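Local coordinates for protein AxyAgu115A (Amphibacillus xylanus NBRC 15112, PDB 6NPS) that is a family GH115 alpha-glucuronidase, a hydrolase that probably removes glucuronic acid side groups from arabinoglucuronoxylan, a hemicellulose, at residues 201-204 with 205-209; 499-502 with 503-507; 605-608 with 609-612. The protein carries 3 engineered substitutions. All coordinates share one frame; numbering follows the deposited sequence. Where two conformers were deposited one is given.

Contact 1: residues 201-204 with 205-209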
loop_
_atom_site.group_PDB
_atom_site.type_symbol
_atom_site.label_atom_id
_atom_site.label_comp_id
_atom_site.label_asym_id
_atom_site.label_seq_id
_atom_site.Cartn_x
_atom_site.Cartn_y
_atom_site.Cartn_z
ATOM N N VAL A 201 -14.333 27.551 36.974
ATOM C CA VAL A 201 -14.620 28.000 35.613
ATOM C C VAL A 201 -14.982 29.483 35.612
ATOM O O VAL A 201 -14.497 30.260 34.780
ATOM C CB VAL A 201 -15.761 27.152 35.008
ATOM C CG1 VAL A 201 -16.223 27.711 33.667
ATOM C CG2 VAL A 201 -15.317 25.732 34.868
ATOM N N PHE A 202 -15.880 29.888 36.514
ATOM C CA PHE A 202 -16.275 31.290 36.564
ATOM C C PHE A 202 -15.068 32.182 36.864
ATOM O O PHE A 202 -14.938 33.267 36.292
ATOM C CB PHE A 202 -17.366 31.529 37.609
ATOM C CG PHE A 202 -18.660 30.744 37.371
ATOM C CD1 PHE A 202 -19.062 30.368 36.092
ATOM C CD2 PHE A 202 -19.460 30.399 38.444
ATOM C CE1 PHE A 202 -20.248 29.649 35.898
ATOM C CE2 PHE A 202 -20.660 29.668 38.268
ATOM C CZ PHE A 202 -21.057 29.315 36.991
ATOM N N GLU A 203 -14.194 31.750 37.776
ATOM C CA GLU A 203 -13.033 32.564 38.130
ATOM C C GLU A 203 -12.101 32.727 36.939
ATOM O O GLU A 203 -11.614 33.832 36.668
ATOM C CB GLU A 203 -12.290 31.937 39.315
ATOM C CG GLU A 203 -11.143 32.792 39.833
ATOM C CD GLU A 203 -10.302 32.133 40.936
ATOM O OE1 GLU A 203 -10.781 31.185 41.610
ATOM O OE2 GLU A 203 -9.157 32.604 41.139
ATOM N N LEU A 204 -11.842 31.635 36.211
ATOM C CA LEU A 204 -10.980 31.702 35.043
ATOM C C LEU A 204 -11.542 32.671 34.014
ATOM O O LEU A 204 -10.813 33.507 33.470
ATOM C CB LEU A 204 -10.808 30.315 34.437
ATOM C CG LEU A 204 -10.104 30.289 33.085
ATOM C CD1 LEU A 204 -8.597 30.716 33.169
ATOM C CD2 LEU A 204 -10.208 28.905 32.454
ATOM N N LEU A 205 -12.839 32.556 33.728
ATOM C CA LEU A 205 -13.506 33.440 32.769
ATOM C C LEU A 205 -13.335 34.914 33.152
ATOM O O LEU A 205 -12.964 35.755 32.317
ATOM C CB LEU A 205 -14.999 33.098 32.726
ATOM C CG LEU A 205 -15.807 34.010 31.800
ATOM C CD1 LEU A 205 -15.390 33.733 30.363
ATOM C CD2 LEU A 205 -17.298 33.715 31.992
ATOM N N LEU A 206 -13.648 35.248 34.402
ATOM C CA LEU A 206 -13.588 36.642 34.826
ATOM C C LEU A 206 -12.142 37.150 34.916
ATOM O O LEU A 206 -11.884 38.328 34.650
ATOM C CB LEU A 206 -14.296 36.805 36.168
ATOM C CG LEU A 206 -15.824 36.622 36.202
ATOM C CD1 LEU A 206 -16.322 36.532 37.630
ATOM C CD2 LEU A 206 -16.487 37.851 35.492
ATOM N N ARG A 207 -11.188 36.292 35.294
ATOM C CA ARG A 207 -9.796 36.747 35.316
ATOM C C ARG A 207 -9.296 37.059 33.916
ATOM O O ARG A 207 -8.424 37.940 33.737
ATOM C CB ARG A 207 -8.908 35.698 35.992
ATOM C CG ARG A 207 -8.995 35.719 37.537
ATOM C CD ARG A 207 -7.999 34.743 38.158
ATOM N NE ARG A 207 -8.126 34.571 39.613
ATOM C CZ ARG A 207 -7.436 35.274 40.527
ATOM N NH1 ARG A 207 -6.589 36.238 40.143
ATOM N NH2 ARG A 207 -7.579 35.005 41.832
ATOM N N LEU A 208 -9.822 36.345 32.903
ATOM C CA LEU A 208 -9.494 36.644 31.514
ATOM C C LEU A 208 -10.354 37.775 30.957
ATOM O O LEU A 208 -10.297 38.053 29.770
ATOM C CB LEU A 208 -9.656 35.378 30.649
ATOM C CG LEU A 208 -8.766 34.207 31.062
ATOM C CD1 LEU A 208 -9.059 32.984 30.198
ATOM C CD2 LEU A 208 -7.307 34.580 30.944
ATOM N N LYS A 209 -11.128 38.433 31.803
ATOM C CA LYS A 209 -11.988 39.566 31.448
ATOM C C LYS A 209 -13.153 39.172 30.529
ATOM O O LYS A 209 -13.678 40.022 29.782
ATOM C CB LYS A 209 -11.171 40.709 30.838
ATOM C CG LYS A 209 -9.997 41.117 31.762
ATOM C CD LYS A 209 -9.069 42.118 31.124
ATOM C CE LYS A 209 -8.314 41.502 29.957
ATOM N NZ LYS A 209 -6.962 40.984 30.343
#

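Contact 2: residues 499-502 with 503-507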
loop_
_atom_site.group_PDB
_atom_site.type_symbol
_atom_site.label_atom_id
_atom_site.label_comp_id
_atom_site.label_asym_id
_atom_site.label_seq_id
_atom_site.Cartn_x
_atom_site.Cartn_y
_atom_site.Cartn_z
ATOM N N ASN A 499 14.855 32.857 33.475
ATOM C CA ASN A 499 15.544 34.085 33.116
ATOM C C ASN A 499 15.209 34.433 31.662
ATOM O O ASN A 499 14.438 33.738 30.980
ATOM C CB ASN A 499 17.051 33.951 33.369
ATOM C CG ASN A 499 17.696 32.834 32.578
ATOM O OD1 ASN A 499 17.303 32.522 31.447
ATOM N ND2 ASN A 499 18.727 32.228 33.165
ATOM N N LEU A 500 15.827 35.505 31.163
ATOM C CA LEU A 500 15.520 35.976 29.816
ATOM C C LEU A 500 15.754 34.895 28.758
ATOM O O LEU A 500 14.909 34.679 27.870
ATOM C CB LEU A 500 16.346 37.226 29.523
ATOM C CG LEU A 500 16.033 37.825 28.163
ATOM C CD1 LEU A 500 15.927 39.335 28.305
ATOM C CD2 LEU A 500 17.111 37.401 27.144
ATOM N N GLU A 501 16.909 34.209 28.822
ATOM C CA GLU A 501 17.225 33.187 27.834
ATOM C C GLU A 501 16.252 32.007 27.928
ATOM O O GLU A 501 15.870 31.423 26.903
ATOM C CB GLU A 501 18.680 32.719 28.021
ATOM C CG GLU A 501 18.962 31.316 27.505
ATOM C CD GLU A 501 20.357 30.809 27.868
ATOM O OE1 GLU A 501 20.747 29.712 27.388
ATOM O OE2 GLU A 501 21.056 31.502 28.646
ATOM N N GLN A 502 15.847 31.635 29.149
ATOM C CA GLN A 502 14.870 30.556 29.302
ATOM C C GLN A 502 13.501 30.957 28.758
ATOM O O GLN A 502 12.796 30.130 28.146
ATOM C CB GLN A 502 14.773 30.140 30.766
ATOM C CG GLN A 502 16.083 29.525 31.272
ATOM C CD GLN A 502 16.069 29.301 32.752
ATOM O OE1 GLN A 502 15.754 30.211 33.528
ATOM N NE2 GLN A 502 16.392 28.072 33.168
ATOM N N LYS A 503 13.098 32.211 28.975
ATOM C CA LYS A 503 11.818 32.667 28.434
ATOM C C LYS A 503 11.838 32.697 26.920
ATOM O O LYS A 503 10.803 32.436 26.293
ATOM C CB LYS A 503 11.449 34.036 29.001
ATOM C CG LYS A 503 10.952 33.910 30.409
ATOM C CD LYS A 503 10.540 35.220 31.042
ATOM C CE LYS A 503 11.755 36.103 31.262
ATOM N NZ LYS A 503 11.492 37.148 32.301
ATOM N N ASP A 504 12.991 32.951 26.293
ATOM C CA ASP A 504 12.954 32.881 24.840
ATOM C C ASP A 504 12.904 31.439 24.372
ATOM O O ASP A 504 12.411 31.159 23.280
ATOM C CB ASP A 504 14.123 33.602 24.183
ATOM C CG ASP A 504 13.879 33.838 22.676
ATOM O OD1 ASP A 504 13.256 34.868 22.309
ATOM O OD2 ASP A 504 14.282 32.986 21.854
ATOM N N LYS A 505 13.412 30.504 25.168
ATOM C CA LYS A 505 13.237 29.110 24.807
ATOM C C LYS A 505 11.766 28.710 24.922
ATOM O O LYS A 505 11.248 27.998 24.050
ATOM C CB LYS A 505 14.133 28.235 25.678
ATOM C CG LYS A 505 15.633 28.366 25.295
ATOM C CD LYS A 505 16.523 27.581 26.248
ATOM C CE LYS A 505 17.981 27.734 25.806
ATOM N NZ LYS A 505 18.849 26.907 26.657
ATOM N N VAL A 506 11.074 29.176 25.973
ATOM C CA VAL A 506 9.627 28.922 26.072
ATOM C C VAL A 506 8.911 29.475 24.847
ATOM O O VAL A 506 8.012 28.837 24.295
ATOM C CB VAL A 506 9.048 29.517 27.365
ATOM C CG1 VAL A 506 7.488 29.376 27.358
ATOM C CG2 VAL A 506 9.673 28.812 28.575
ATOM N N PHE A 507 9.316 30.659 24.378
ATOM C CA PHE A 507 8.699 31.198 23.167
ATOM C C PHE A 507 8.920 30.274 21.966
ATOM O O PHE A 507 7.979 30.001 21.208
ATOM C CB PHE A 507 9.238 32.600 22.869
ATOM C CG PHE A 507 8.726 33.144 21.567
ATOM C CD1 PHE A 507 7.414 33.605 21.461
ATOM C CD2 PHE A 507 9.508 33.104 20.425
ATOM C CE1 PHE A 507 6.916 34.058 20.255
ATOM C CE2 PHE A 507 9.023 33.557 19.214
ATOM C CZ PHE A 507 7.707 34.038 19.129
#

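Contact 3: residues 605-608 with 609-612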
loop_
_atom_site.group_PDB
_atom_site.type_symbol
_atom_site.label_atom_id
_atom_site.label_comp_id
_atom_site.label_asym_id
_atom_site.label_seq_id
_atom_site.Cartn_x
_atom_site.Cartn_y
_atom_site.Cartn_z
ATOM N N LEU A 605 14.392 2.193 12.426
ATOM C CA LEU A 605 13.344 3.204 12.413
ATOM C C LEU A 605 12.073 2.662 13.060
ATOM O O LEU A 605 11.373 3.391 13.781
ATOM C CB LEU A 605 13.085 3.664 10.969
ATOM C CG LEU A 605 14.183 4.507 10.334
ATOM C CD1 LEU A 605 13.974 4.659 8.807
ATOM C CD2 LEU A 605 14.228 5.874 11.003
ATOM N N ALA A 606 11.785 1.368 12.869
ATOM C CA ALA A 606 10.593 0.793 13.497
ATOM C C ALA A 606 10.687 0.861 15.019
ATOM O O ALA A 606 9.689 1.148 15.708
ATOM C CB ALA A 606 10.404 -0.662 13.054
ATOM N N GLU A 607 11.863 0.545 15.563
ATOM C CA GLU A 607 12.058 0.634 17.005
ATOM C C GLU A 607 11.888 2.070 17.490
ATOM O O GLU A 607 11.349 2.291 18.580
ATOM C CB GLU A 607 13.437 0.092 17.392
ATOM C CG GLU A 607 13.618 -1.375 17.011
ATOM C CD GLU A 607 12.636 -2.334 17.700
ATOM O OE1 GLU A 607 12.254 -3.341 17.068
ATOM O OE2 GLU A 607 12.249 -2.100 18.868
ATOM N N GLN A 608 12.292 3.053 16.684
ATOM C CA GLN A 608 12.086 4.452 17.070
ATOM C C GLN A 608 10.598 4.820 17.076
ATOM O O GLN A 608 10.147 5.572 17.949
ATOM C CB GLN A 608 12.896 5.366 16.147
ATOM C CG GLN A 608 14.383 5.250 16.464
ATOM C CD GLN A 608 15.256 5.992 15.478
ATOM O OE1 GLN A 608 14.831 6.315 14.376
ATOM N NE2 GLN A 608 16.500 6.263 15.876
ATOM N N VAL A 609 9.816 4.284 16.130
ATOM C CA VAL A 609 8.375 4.530 16.128
ATOM C C VAL A 609 7.749 3.967 17.390
ATOM O O VAL A 609 6.976 4.645 18.080
ATOM C CB VAL A 609 7.741 3.943 14.854
ATOM C CG1 VAL A 609 6.181 4.049 14.927
ATOM C CG2 VAL A 609 8.286 4.645 13.595
ATOM N N LYS A 610 8.116 2.733 17.725
ATOM C CA LYS A 610 7.624 2.061 18.921
ATOM C C LYS A 610 7.924 2.867 20.180
ATOM O O LYS A 610 7.081 2.980 21.091
ATOM C CB LYS A 610 8.275 0.671 19.003
ATOM C CG LYS A 610 7.433 -0.450 19.521
ATOM C CD LYS A 610 8.253 -1.762 19.734
ATOM C CE LYS A 610 9.140 -2.095 18.552
ATOM N NZ LYS A 610 9.735 -3.500 18.667
ATOM N N ALA A 611 9.131 3.436 20.260
ATOM C CA ALA A 611 9.490 4.212 21.457
ATOM C C ALA A 611 8.676 5.499 21.570
ATOM O O ALA A 611 8.374 5.942 22.686
ATOM C CB ALA A 611 10.980 4.550 21.448
ATOM N N CYS A 612 8.377 6.148 20.435
ATOM C CA CYS A 612 7.480 7.312 20.447
ATOM C C CYS A 612 6.109 6.946 20.976
ATOM O O CYS A 612 5.486 7.708 21.749
ATOM C CB CYS A 612 7.341 7.896 19.037
ATOM S SG CYS A 612 8.810 8.792 18.523
#

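Contact 1: residues 201-204 with 205-209
On the last turns of helix 195-207 of the TIM barrel, Glu-203 and Arg-207 form a buried i to i+4 salt bridge. Their side chains run side by side: Glu-203 is extended, with CG anti to the backbone N (chi1 -175°), while Arg-207 starts with CG beside its N (chi1 -79°) and is extended to NE. A single carboxylate oxygen does the work. Glu-203 OE2 receives Arg-207 NE at 2.7 Å on its anti lone pair. Arg-207 NH2 reaches the same Glu-203 OE2 at 3.0 Å, also on the anti side but out of the carboxylate plane. The acid therefore sits at the edge of the guanidinium, while the two flat groups are turned 42° apart. Arg-207 NH1 is salt-bridged to Asp-42, which further fixes the arginine head.

On another side of the helix Leu-204 CD1 touches Leu-208 CD1 at 3.8 Å, and Leu-208 also packs on Leu-461 of helix 458-469. Lys-209 takes a positive phi; its N bonds to Leu-206 O at 2.9 Å, and the next residue's N bonds to Leu-205 O. The two bonds make a Schellman motif, ending the helix of a beta-alpha-beta crossover from strand 170-174 to parallel strand 212-214.

Contact 2: residues 499-502 with 503-507
The flat carboxamides of Asn-499 and Gln-502 are both engaged through their oxygens, in the turn where Lys-503 N also binds Asn-499 O (2.9 Å). Gln-502 OE1 accepts Asn-499 N at 2.8 Å, in the plane of its carbonyl and on a lone pair. In return, Asn-499 OD1 takes Gln-502 N at 2.9 Å, with the donor nearly in line with the side-chain C=O and an N-H...O angle of 162°. The two reciprocal bonds make a capping box, with Asn-499 as the N-cap of helix 500-519. The amide nitrogen of Gln-502, NE2, is held by Glu-558, so that both ends of this group have partners.

Lys-503 folds back over the cap. A bend at chi3 (-68°) brings its CE to 3.6 Å from Asn-499 O, while its NZ is salt-bridged to Glu-491 of helix 482-494. On another side of the same turns, the extended chains of Glu-501 and Lys-505 run alongside each other. Their charged ends form only a weak salt bridge, Glu-501 OE1 and Lys-505 NZ being 3.5 Å apart, and the stronger partner of this lysine is Glu-554 of helix 537-558. Val-506, whose N binds Gln-502 O at 2.9 Å, is buried between Ile-490 and Leu-555 of those same two helices.

The chemistry implies a helix start at which Gln-502 N is satisfied by the N-cap side chain and Asn-499 N by the side chain of Gln-502, whereas the two lysines probably find their main charge partners on helices 482-494 and 537-558.

Contact 3: residues 605-608 with 609-612
Glu-607 OE1 is approached by two groups: Tyr-657 OH forms a hydrogen bond with it, and Lys-610 NZ lies 3.0 Å from it in a weaker bond. The better bond from Lys-610 NZ runs to the other oxygen, Glu-607 OE2, at 2.9 Å, on the syn side but 27° out of the carboxylate plane. The ammonium thus straddles the carboxylate in an i to i+3 salt bridge. The folds at Glu-607 chi2 (-62°) and Lys-610 chi3 (-47°) curl the two chains back alongside each other, and Lys-610 CE comes to 3.1 Å from Glu-607 OE2. Lys-610 was modelled in two conformers; the bridge and the CE contact both hold for this one, and are probably not permanent.

Elsewhere on these turns the contact is ordinary helix geometry. Val-609 N binds Leu-605 O at 3.0 Å, and Val-609 CG2 packs against the same Leu-605 O at 3.3 Å.

Ala-606 and Val-609 of helix 601-629 pack on strand 655-657, where both touch Leu-655, while Val-609 and Cys-612 also touch Leu-587 and Met-584 of helix 564-596. Lys-610 additionally packs on Leu-659 of the second subunit, which this turn touches through that one residue.

How the contacts relate
Following the chain from the N terminus, the three contacts come in series, and none nests in or crosses another. Each joins consecutive turns of a single helix, so no long loop is closed. Contact 1, at the end of a TIM-barrel helix, links that end to helix 458-469. Contact 2, at the start of helix 500-519, joins it to helices 482-494 and 537-558. Contact 3 lies within helix 601-629 and joins it to helix 564-596 and strand 655-657. Centre to centre, contacts 1 and 2 are about 27 Å apart; contact 3 lies about 31 Å from contact 2 and about 42 Å from contact 1, and none of the three touches another.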